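Local coordinates for Peptidase_M23 domain-containing protein (Enterococcus faecalis, PDB 6SMK), which probably cleaves peptide cross-links of bacterial peptidoglycan as the zinc-dependent M23-family D,L-endopeptidase domain of a longer prophage-encoded protein, at residues Ala36-Val50 against Lys85-Val99. The protein carries 1 engineered substitution. Numbering follows the deposited sequence.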
loop_
_atom_site.group_PDB
_atom_site.type_symbol
_atom_site.label_atom_id
_atom_site.label_comp_id
_atom_site.label_asym_id
_atom_site.label_seq_id
_atom_site.Cartn_x
_atom_site.Cartn_y
_atom_site.Cartn_z
ATOM N N ALA A 36 8.732 4.623 -7.865
ATOM C CA ALA A 36 10.069 4.066 -7.747
ATOM C C ALA A 36 10.227 3.039 -8.848
ATOM O O ALA A 36 9.233 2.551 -9.375
ATOM C CB ALA A 36 10.295 3.428 -6.367
ATOM N N PRO A 37 11.455 2.729 -9.237
ATOM C CA PRO A 37 11.661 1.769 -10.328
ATOM C C PRO A 37 11.144 0.393 -9.963
ATOM O O PRO A 37 11.088 0.022 -8.788
ATOM C CB PRO A 37 13.180 1.751 -10.500
ATOM C CG PRO A 37 13.632 3.046 -9.942
ATOM C CD PRO A 37 12.707 3.370 -8.816
ATOM N N THR A 38 10.740 -0.367 -10.978
ATOM C CA THR A 38 10.360 -1.746 -10.698
ATOM C C THR A 38 11.559 -2.458 -10.081
ATOM O O THR A 38 12.709 -2.211 -10.460
ATOM C CB THR A 38 9.881 -2.485 -11.960
ATOM O OG1 THR A 38 10.975 -2.646 -12.857
ATOM C CG2 THR A 38 8.784 -1.722 -12.678
ATOM N N GLY A 39 11.298 -3.285 -9.081
ATOM C CA GLY A 39 12.327 -4.043 -8.425
ATOM C C GLY A 39 12.818 -3.427 -7.134
ATOM O O GLY A 39 13.458 -4.114 -6.320
ATOM N N THR A 40 12.550 -2.141 -6.946
ATOM C CA THR A 40 12.830 -1.504 -5.678
ATOM C C THR A 40 12.119 -2.255 -4.562
ATOM O O THR A 40 10.923 -2.498 -4.643
ATOM C CB THR A 40 12.398 -0.059 -5.684
ATOM O OG1 THR A 40 12.984 0.633 -6.814
ATOM C CG2 THR A 40 12.806 0.586 -4.387
ATOM N N PRO A 41 12.840 -2.665 -3.534
ATOM C CA PRO A 41 12.217 -3.359 -2.404
ATOM C C PRO A 41 11.365 -2.427 -1.557
ATOM O O PRO A 41 11.772 -1.319 -1.212
ATOM C CB PRO A 41 13.425 -3.870 -1.629
ATOM C CG PRO A 41 14.558 -2.971 -2.026
ATOM C CD PRO A 41 14.308 -2.607 -3.431
ATOM N N ILE A 42 10.177 -2.918 -1.206
ATOM C CA ILE A 42 9.205 -2.162 -0.419
ATOM C C ILE A 42 9.414 -2.507 1.052
ATOM O O ILE A 42 9.054 -3.618 1.468
ATOM C CB ILE A 42 7.764 -2.534 -0.790
ATOM C CG1 ILE A 42 7.443 -2.281 -2.267
ATOM C CG2 ILE A 42 6.789 -1.863 0.154
ATOM C CD1 ILE A 42 6.770 -1.009 -2.518
ATOM N N PRO A 43 9.885 -1.582 1.881
ATOM C CA PRO A 43 9.969 -1.870 3.314
ATOM C C PRO A 43 8.669 -1.518 4.022
ATOM O O PRO A 43 8.052 -0.479 3.772
ATOM C CB PRO A 43 11.132 -0.980 3.762
ATOM C CG PRO A 43 11.121 0.168 2.799
ATOM C CD PRO A 43 10.544 -0.319 1.521
ATOM N N ALA A 44 8.228 -2.435 4.886
ATOM C CA ALA A 44 6.974 -2.264 5.605
ATOM C C ALA A 44 7.047 -1.046 6.515
ATOM O O ALA A 44 8.023 -0.860 7.247
ATOM C CB ALA A 44 6.668 -3.506 6.426
ATOM N N GLN A 45 5.996 -0.224 6.472
ATOM C CA GLN A 45 5.968 1.014 7.241
ATOM C C GLN A 45 5.657 0.782 8.714
ATOM O O GLN A 45 6.192 1.484 9.581
ATOM C CB GLN A 45 4.939 1.955 6.634
ATOM C CG GLN A 45 5.313 2.389 5.250
ATOM C CD GLN A 45 6.718 2.900 5.193
ATOM O OE1 GLN A 45 7.032 3.958 5.748
ATOM N NE2 GLN A 45 7.586 2.147 4.540
ATOM N N TYR A 46 4.797 -0.181 9.018
ATOM C CA TYR A 46 4.415 -0.460 10.389
ATOM C C TYR A 46 4.468 -1.964 10.607
ATOM O O TYR A 46 4.266 -2.738 9.664
ATOM C CB TYR A 46 3.012 0.106 10.678
ATOM C CG TYR A 46 2.989 1.614 10.548
ATOM C CD1 TYR A 46 2.733 2.228 9.332
ATOM C CD2 TYR A 46 3.273 2.421 11.634
ATOM C CE1 TYR A 46 2.748 3.608 9.214
ATOM C CE2 TYR A 46 3.278 3.793 11.528
ATOM C CZ TYR A 46 3.024 4.387 10.321
ATOM O OH TYR A 46 3.050 5.764 10.233
ATOM N N PRO A 47 4.766 -2.409 11.825
ATOM C CA PRO A 47 4.767 -3.849 12.101
ATOM C C PRO A 47 3.358 -4.394 12.161
ATOM O O PRO A 47 2.419 -3.705 12.563
ATOM C CB PRO A 47 5.435 -3.945 13.473
ATOM C CG PRO A 47 5.058 -2.676 14.121
ATOM C CD PRO A 47 5.081 -1.627 13.028
ATOM N N GLY A 48 3.222 -5.656 11.779
ATOM C CA GLY A 48 1.951 -6.329 11.945
ATOM C C GLY A 48 1.991 -7.728 11.376
ATOM O O GLY A 48 3.047 -8.237 10.987
ATOM N N LEU A 49 0.807 -8.330 11.322
ATOM C CA LEU A 49 0.594 -9.688 10.842
ATOM C C LEU A 49 0.136 -9.660 9.391
ATOM O O LEU A 49 -0.808 -8.939 9.048
ATOM C CB LEU A 49 -0.455 -10.381 11.706
ATOM C CG LEU A 49 -1.024 -11.707 11.209
ATOM C CD1 LEU A 49 -0.028 -12.830 11.446
ATOM C CD2 LEU A 49 -2.355 -11.989 11.882
ATOM N N VAL A 50 0.811 -10.431 8.543
ATOM C CA VAL A 50 0.389 -10.595 7.155
ATOM C C VAL A 50 -0.811 -11.529 7.144
ATOM O O VAL A 50 -0.690 -12.711 7.472
ATOM C CB VAL A 50 1.517 -11.149 6.282
ATOM C CG1 VAL A 50 0.947 -11.643 4.948
ATOM C CG2 VAL A 50 2.598 -10.091 6.077
ATOM N N LYS A 85 4.893 -14.003 3.013
ATOM C CA LYS A 85 3.993 -15.142 2.969
ATOM C C LYS A 85 2.924 -14.940 4.031
ATOM O O LYS A 85 3.114 -14.219 5.013
ATOM C CB LYS A 85 4.737 -16.477 3.184
ATOM C CG LYS A 85 6.207 -16.554 2.719
ATOM C CD LYS A 85 6.430 -16.062 1.259
ATOM C CE LYS A 85 7.889 -15.627 0.991
ATOM N NZ LYS A 85 8.271 -15.566 -0.457
ATOM N N MET A 86 1.775 -15.556 3.833
ATOM C CA MET A 86 0.733 -15.337 4.815
ATOM C C MET A 86 1.076 -15.981 6.151
ATOM O O MET A 86 1.600 -17.096 6.215
ATOM C CB MET A 86 -0.604 -15.855 4.341
ATOM C CG MET A 86 -1.615 -15.162 5.159
ATOM S SD MET A 86 -3.078 -16.051 5.161
ATOM C CE MET A 86 -4.211 -14.723 5.098
ATOM N N GLY A 87 0.759 -15.265 7.223
ATOM C CA GLY A 87 1.129 -15.642 8.555
ATOM C C GLY A 87 2.376 -14.956 9.052
ATOM O O GLY A 87 2.588 -14.898 10.270
ATOM N N ASP A 88 3.187 -14.424 8.137
ATOM C CA ASP A 88 4.420 -13.741 8.494
ATOM C C ASP A 88 4.137 -12.630 9.500
ATOM O O ASP A 88 3.236 -11.809 9.304
ATOM C CB ASP A 88 5.085 -13.166 7.238
ATOM C CG ASP A 88 5.824 -14.227 6.406
ATOM O OD1 ASP A 88 5.646 -15.437 6.672
ATOM O OD2 ASP A 88 6.582 -13.847 5.478
ATOM N N LYS A 89 4.871 -12.642 10.609
ATOM C CA LYS A 89 4.946 -11.477 11.476
ATOM C C LYS A 89 6.056 -10.593 10.939
ATOM O O LYS A 89 7.199 -11.048 10.816
ATOM C CB LYS A 89 5.228 -11.882 12.919
ATOM C CG LYS A 89 4.261 -12.893 13.496
ATOM C CD LYS A 89 3.566 -12.327 14.733
ATOM C CE LYS A 89 2.864 -13.415 15.534
ATOM N NZ LYS A 89 2.594 -12.984 16.940
ATOM N N VAL A 90 5.736 -9.354 10.575
ATOM C CA VAL A 90 6.747 -8.512 9.950
ATOM C C VAL A 90 6.978 -7.275 10.798
ATOM O O VAL A 90 6.083 -6.800 11.505
ATOM C CB VAL A 90 6.385 -8.126 8.500
ATOM C CG1 VAL A 90 5.988 -9.370 7.716
ATOM C CG2 VAL A 90 5.298 -7.091 8.469
ATOM N N LYS A 91 8.215 -6.781 10.748
ATOM C CA LYS A 91 8.607 -5.557 11.432
ATOM C C LYS A 91 8.738 -4.416 10.435
ATOM O O LYS A 91 8.816 -4.620 9.220
ATOM C CB LYS A 91 9.924 -5.717 12.197
ATOM C CG LYS A 91 10.284 -7.138 12.606
ATOM C CD LYS A 91 11.165 -7.112 13.849
ATOM C CE LYS A 91 11.998 -8.371 13.991
ATOM N NZ LYS A 91 12.490 -8.549 15.394
ATOM N N ALA A 92 8.735 -3.202 10.971
ATOM C CA ALA A 92 8.873 -2.036 10.119
ATOM C C ALA A 92 10.241 -2.067 9.450
ATOM O O ALA A 92 11.265 -2.285 10.102
ATOM C CB ALA A 92 8.681 -0.759 10.937
ATOM N N GLY A 93 10.264 -1.885 8.144
ATOM C CA GLY A 93 11.513 -1.933 7.438
ATOM C C GLY A 93 11.870 -3.294 6.910
ATOM O O GLY A 93 12.848 -3.416 6.165
ATOM N N GLN A 94 11.127 -4.320 7.284
ATOM C CA GLN A 94 11.251 -5.594 6.605
ATOM C C GLN A 94 10.712 -5.442 5.189
ATOM O O GLN A 94 9.694 -4.782 4.966
ATOM C CB GLN A 94 10.489 -6.664 7.377
ATOM C CG GLN A 94 10.731 -8.071 6.921
ATOM C CD GLN A 94 10.025 -9.063 7.801
ATOM O OE1 GLN A 94 9.692 -8.763 8.953
ATOM N NE2 GLN A 94 9.781 -10.256 7.267
ATOM N N ILE A 95 11.411 -6.027 4.223
ATOM C CA ILE A 95 11.016 -5.881 2.827
ATOM C C ILE A 95 9.898 -6.873 2.530
ATOM O O ILE A 95 10.098 -8.090 2.612
ATOM C CB ILE A 95 12.208 -6.084 1.880
ATOM C CG1 ILE A 95 12.926 -4.765 1.617
ATOM C CG2 ILE A 95 11.711 -6.547 0.530
ATOM C CD1 ILE A 95 13.290 -3.991 2.811
ATOM N N VAL A 96 8.719 -6.352 2.169
ATOM C CA VAL A 96 7.543 -7.180 1.902
ATOM C C VAL A 96 7.336 -7.496 0.421
ATOM O O VAL A 96 6.482 -8.339 0.097
ATOM C CB VAL A 96 6.264 -6.515 2.459
ATOM C CG1 VAL A 96 6.465 -6.134 3.908
ATOM C CG2 VAL A 96 5.888 -5.284 1.629
ATOM N N GLY A 97 8.071 -6.854 -0.478
ATOM C CA GLY A 97 7.843 -7.027 -1.901
ATOM C C GLY A 97 8.775 -6.130 -2.685
ATOM O O GLY A 97 9.656 -5.465 -2.122
ATOM N N ASP A 98 8.577 -6.134 -4.008
ATOM C CA ASP A 98 9.333 -5.312 -4.950
ATOM C C ASP A 98 8.359 -4.449 -5.745
ATOM O O ASP A 98 7.275 -4.910 -6.124
ATOM C CB ASP A 98 10.179 -6.163 -5.923
ATOM C CG ASP A 98 11.239 -7.010 -5.220
ATOM O OD1 ASP A 98 11.561 -6.735 -4.047
ATOM O OD2 ASP A 98 11.765 -7.956 -5.852
ATOM N N VAL A 99 8.747 -3.198 -6.012
ATOM C CA VAL A 99 7.877 -2.307 -6.772
ATOM C C VAL A 99 7.547 -2.932 -8.122
ATOM O O VAL A 99 8.388 -3.574 -8.762
ATOM C CB VAL A 99 8.533 -0.927 -6.966
ATOM C CG1 VAL A 99 7.807 -0.113 -8.060
ATOM C CG2 VAL A 99 8.598 -0.154 -5.668
#
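I42 and V99 pack together beside an antiparallel strand pairing in the all-beta M23 peptidase domain, where strand 41-43 runs against strand 95-99 and, further along, strand 48-54 against 89-90. The I42 side chain crosses that of V99 at about a right angle, its CD1 3.7 Å from V99 CG2; its other branch, CG2, lies against CG2 of V96. I42 CG1 stands beside the backbone N (chi1 -59°), which sends the longer arm along the partner strand to V99 and leaves CG2 for V96. Y76 and V110, from strands 72-82 and 109-116, also touch I42, whose side chain is about 8 Å from that of the zinc ligand H111.

Next along, A44 CB sits on V96 CG1 at 3.6 Å. Beyond the type II turn K91-Q94, V50 CG2 and V90 CG1 form a second apolar crossing, again nearly square, and I66 touches V50 from strand 63-69. On the face of the first pairing opposite I42, I95 packs beside P41 and P43: CG1 and CG2 approach P41 CB, while CD1 reaches P43 CB at 3.8 Å. D98, on that same face, is held by a salt bridge from its OD1 to R83.

Among the backbone bonds, I42 N to G97 O is nearly straight (174°), though it comes from above the carbonyl plane; beyond strand 41-43, A44 N donates to Q94 O, and A44 O accepts from G93 N. At the far end, the type II turn K85-D88 closes on V50, with G87 N donating to V50 O. There V50 CG1 rests 3.4 Å from K85 O.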